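Local atomic coordinates of DnaJ homolog dnj-2 (PDB entry 2QSA), a protein that probably acts as a membrane-bound J-domain (Hsp40) co-chaperone of the DNAJC25 family that stimulates an Hsp70 partner through this N-terminal domain. Residues P8-G13 against Y93-Y98. Residues are numbered along the deposited sequence; the frame is centred on the assembly and turned at random. Where two conformers were deposited one is given.
Sequences PELYCG and YNYYQY
Tyr98 turns the edge of its ring to a face of Tyr11, its CD1 coming 3.6 Å from Tyr11 CE1. The planes stand at 71°, a T-shaped pair. With CG of Tyr98 anti to the backbone N (chi1 176°), the ring reaches out from the helix into the bend of the 8-13 loop. There Leu10 lies against it: CA sits over one face, close to the ring normal, and the methyl CD2 closes to 3.3 Å from Tyr98 CD2. Both leucine methyls also cover one face of Tyr95, CD1 in CH-pi contact 3.6 Å from Tyr95 CE1, so that CD2 is wedged between the two rings. At the edge of that second ring Tyr95 OH gives a weak hydrogen bond of 3.0 Å to Glu9 OE2, the carboxylate plane nearly perpendicular to the ring (87°).

In this all-helical J-domain fragment of a DNAJC25-family protein, the loop before helix 17-20 packs on helix 91-101, with helix 52-73 touching Cys12. A type II' turn from Leu10 to Gly13, closed by Gly13 N to Leu10 O, reverses the loop, and the disulfide of Cys12 with Cys17 ties it to helix 17-20. Tyr11 also meets Tyr81 and Tyr84 of helix 75-86. Tyr11 OH lies 2.7 Å from a water oxygen, and that water donates to Asn94 O, a carbonyl already accepting the helical bond from Tyr98 N. An alanine in place of Tyr98 is likely to open a gap beside Leu10 and Tyr11, leaving the Tyr11 face without its edge-on mate and Leu10 CD2 with only its packing on Tyr95 from this helix segment. Arg91 adds a cation-pi contact to Tyr95.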
ATOM      1  N   PRO A   8      -8.153   9.216   1.785  1.00 22.01           N
ATOM      2  CA  PRO A   8      -6.879   9.556   1.115  1.00 21.79           C
ATOM      3  C   PRO A   8      -5.645   9.527   2.038  1.00 21.75           C
ATOM      4  O   PRO A   8      -4.545   9.157   1.608  1.00 22.21           O
ATOM      5  CB  PRO A   8      -7.142  10.985   0.570  1.00 23.25           C
ATOM      6  CG  PRO A   8      -8.622  10.979   0.310  1.00 23.09           C
ATOM      7  CD  PRO A   8      -9.227  10.194   1.466  1.00 22.74           C
ATOM      8  N   GLU A   9      -5.806   9.916   3.303  1.00 21.69           N
ATOM      9  CA  GLU A   9      -4.645   9.997   4.183  0.50 21.60           C
ATOM     10  C   GLU A   9      -4.235   8.648   4.789  1.00 20.34           C
ATOM     11  O   GLU A   9      -3.175   8.548   5.396  1.00 21.02           O
ATOM     12  CB  GLU A   9      -4.829  11.050   5.275  0.50 22.20           C
ATOM     13  CG  GLU A   9      -6.033  10.822   6.160  0.50 23.47           C
ATOM     14  CD  GLU A   9      -7.277  11.535   5.666  0.50 23.35           C
ATOM     15  OE1 GLU A   9      -7.541  11.543   4.443  0.50 22.18           O
ATOM     16  OE2 GLU A   9      -8.001  12.090   6.511  0.50 25.18           O
ATOM     17  N   LEU A  10      -5.056   7.609   4.636  1.00 19.11           N
ATOM     18  CA  LEU A  10      -4.698   6.309   5.257  0.60 17.60           C
ATOM     19  C   LEU A  10      -4.135   5.319   4.233  1.00 17.20           C
ATOM     20  O   LEU A  10      -4.604   5.251   3.103  1.00 16.50           O
ATOM     21  CB  LEU A  10      -5.910   5.661   5.954  0.60 18.17           C
ATOM     22  CG  LEU A  10      -6.679   6.489   6.997  0.60 16.43           C
ATOM     23  CD1 LEU A  10      -7.875   5.698   7.509  0.60 17.27           C
ATOM     24  CD2 LEU A  10      -5.785   6.884   8.128  0.60 17.56           C
ATOM     25  N   TYR A  11      -3.135   4.542   4.663  1.00 16.99           N
ATOM     26  CA  TYR A  11      -2.652   3.413   3.852  1.00 14.73           C
ATOM     27  C   TYR A  11      -2.310   3.863   2.421  1.00 16.13           C
ATOM     28  O   TYR A  11      -1.559   4.843   2.259  1.00 15.81           O
ATOM     29  CB  TYR A  11      -3.716   2.297   3.884  1.00 15.77           C
ATOM     30  CG  TYR A  11      -3.962   1.801   5.303  1.00 14.02           C
ATOM     31  CD1 TYR A  11      -2.942   1.125   5.996  1.00 15.54           C
ATOM     32  CD2 TYR A  11      -5.194   2.007   5.957  1.00 13.27           C
ATOM     33  CE1 TYR A  11      -3.139   0.639   7.299  1.00 13.19           C
ATOM     34  CE2 TYR A  11      -5.393   1.532   7.271  1.00 15.38           C
ATOM     35  CZ  TYR A  11      -4.383   0.843   7.912  1.00 13.35           C
ATOM     36  OH  TYR A  11      -4.588   0.377   9.187  1.00 13.72           O
ATOM     37  N   CYS A  12      -2.820   3.147   1.404  1.00 15.25           N
ATOM     38  CA  CYS A  12      -2.506   3.501  -0.000  1.00 14.43           C
ATOM     39  C   CYS A  12      -3.497   4.530  -0.583  1.00 14.56           C
ATOM     40  O   CYS A  12      -3.615   4.641  -1.820  1.00 14.99           O
ATOM     41  CB  CYS A  12      -2.470   2.242  -0.893  1.00 15.42           C
ATOM     42  SG  CYS A  12      -1.174   1.096  -0.302  1.00 16.31           S
ATOM     43  N   GLY A  13      -4.166   5.273   0.294  1.00 14.41           N
ATOM     44  CA  GLY A  13      -5.030   6.374  -0.126  1.00 14.93           C
ATOM     45  C   GLY A  13      -6.249   5.874  -0.866  1.00 15.00           C
ATOM     46  O   GLY A  13      -6.958   4.984  -0.346  1.00 15.93           O
ATOM     47  N   TYR A  93     -12.273   4.276  14.746  1.00 17.49           N
ATOM     48  CA  TYR A  93     -11.495   3.091  15.056  1.00 18.86           C
ATOM     49  C   TYR A  93     -10.379   2.894  13.983  1.00 18.38           C
ATOM     50  O   TYR A  93      -9.218   2.657  14.301  1.00 18.52           O
ATOM     51  CB  TYR A  93     -12.454   1.891  15.077  1.00 19.86           C
ATOM     52  CG  TYR A  93     -11.738   0.590  15.381  1.00 23.57           C
ATOM     53  CD1 TYR A  93     -11.343   0.271  16.679  1.00 26.59           C
ATOM     54  CD2 TYR A  93     -11.396  -0.283  14.339  1.00 24.02           C
ATOM     55  CE1 TYR A  93     -10.658  -0.935  16.927  1.00 30.19           C
ATOM     56  CE2 TYR A  93     -10.697  -1.465  14.579  1.00 28.00           C
ATOM     57  CZ  TYR A  93     -10.337  -1.785  15.849  1.00 27.16           C
ATOM     58  OH  TYR A  93      -9.621  -2.968  16.009  1.00 29.56           O
ATOM     59  N   ASN A  94     -10.731   2.991  12.716  1.00 18.43           N
ATOM     60  CA  ASN A  94      -9.738   2.759  11.648  1.00 18.17           C
ATOM     61  C   ASN A  94      -8.626   3.795  11.652  1.00 17.82           C
ATOM     62  O   ASN A  94      -7.425   3.465  11.531  1.00 17.97           O
ATOM     63  CB  ASN A  94     -10.427   2.748  10.286  1.00 18.41           C
ATOM     64  CG  ASN A  94     -11.333   1.531  10.110  1.00 18.64           C
ATOM     65  OD1 ASN A  94     -11.041   0.469  10.651  1.00 18.03           O
ATOM     66  ND2 ASN A  94     -12.403   1.683   9.312  1.00 18.15           N
ATOM     67  N   TYR A  95      -8.999   5.054  11.847  1.00 17.92           N
ATOM     68  CA  TYR A  95      -7.978   6.085  11.978  1.00 18.40           C
ATOM     69  C   TYR A  95      -7.090   5.851  13.194  1.00 18.42           C
ATOM     70  O   TYR A  95      -5.864   5.984  13.103  1.00 19.26           O
ATOM     71  CB  TYR A  95      -8.627   7.464  12.092  1.00 19.05           C
ATOM     72  CG  TYR A  95      -8.992   8.124  10.769  1.00 19.70           C
ATOM     73  CD1 TYR A  95      -9.909   7.542   9.896  1.00 21.71           C
ATOM     74  CD2 TYR A  95      -8.455   9.366  10.431  1.00 23.85           C
ATOM     75  CE1 TYR A  95     -10.258   8.176   8.680  1.00 19.52           C
ATOM     76  CE2 TYR A  95      -8.807  10.009   9.221  1.00 24.48           C
ATOM     77  CZ  TYR A  95      -9.724   9.401   8.370  1.00 23.48           C
ATOM     78  OH  TYR A  95     -10.084  10.006   7.168  1.00 25.20           O
ATOM     79  N   TYR A  96      -7.710   5.556  14.343  1.00 17.86           N
ATOM     80  CA  TYR A  96      -6.974   5.288  15.574  1.00 19.43           C
ATOM     81  C   TYR A  96      -5.962   4.127  15.376  1.00 20.33           C
ATOM     82  O   TYR A  96      -4.770   4.237  15.742  1.00 21.34           O
ATOM     83  CB  TYR A  96      -7.982   4.926  16.686  1.00 19.65           C
ATOM     84  CG  TYR A  96      -7.317   4.535  17.981  1.00 20.34           C
ATOM     85  CD1 TYR A  96      -6.781   5.500  18.825  1.00 22.63           C
ATOM     86  CD2 TYR A  96      -7.178   3.206  18.324  1.00 20.41           C
ATOM     87  CE1 TYR A  96      -6.144   5.162  19.998  1.00 24.33           C
ATOM     88  CE2 TYR A  96      -6.503   2.840  19.502  1.00 20.07           C
ATOM     89  CZ  TYR A  96      -5.996   3.834  20.324  1.00 22.77           C
ATOM     90  OH  TYR A  96      -5.335   3.506  21.490  1.00 22.76           O
ATOM     91  N   GLN A  97      -6.421   3.016  14.795  1.00 19.22           N
ATOM     92  CA  GLN A  97      -5.521   1.860  14.623  1.00 21.06           C
ATOM     93  C   GLN A  97      -4.357   2.208  13.693  1.00 21.73           C
ATOM     94  O   GLN A  97      -3.237   1.782  13.939  1.00 23.40           O
ATOM     95  CB  GLN A  97      -6.241   0.634  14.077  1.00 20.30           C
ATOM     96  CG  GLN A  97      -7.402   0.084  14.981  1.00 22.98           C
ATOM     97  CD  GLN A  97      -6.991  -0.218  16.413  1.00 27.78           C
ATOM     98  OE1 GLN A  97      -5.863  -0.635  16.692  1.00 27.30           O
ATOM     99  NE2 GLN A  97      -7.932  -0.017  17.336  1.00 31.01           N
ATOM    100  N   TYR A  98      -4.643   2.968  12.636  1.00 21.11           N
ATOM    101  CA  TYR A  98      -3.591   3.392  11.693  1.00 22.03           C
ATOM    102  C   TYR A  98      -2.539   4.241  12.424  1.00 22.75           C
ATOM    103  O   TYR A  98      -1.323   3.949  12.408  1.00 20.88           O
ATOM    104  CB  TYR A  98      -4.211   4.181  10.547  1.00 21.45           C
ATOM    105  CG  TYR A  98      -3.200   4.747   9.560  1.00 19.77           C
ATOM    106  CD1 TYR A  98      -2.591   3.923   8.613  1.00 17.82           C
ATOM    107  CD2 TYR A  98      -2.879   6.095   9.557  1.00 21.46           C
ATOM    108  CE1 TYR A  98      -1.726   4.406   7.695  1.00 17.63           C
ATOM    109  CE2 TYR A  98      -1.950   6.606   8.640  1.00 20.68           C
ATOM    110  CZ  TYR A  98      -1.395   5.747   7.710  1.00 21.08           C
ATOM    111  OH  TYR A  98      -0.482   6.229   6.807  1.00 20.56           O
TER
HETATM  112  O   HOH W   1      -6.915   1.170  10.246  1.00 17.67           O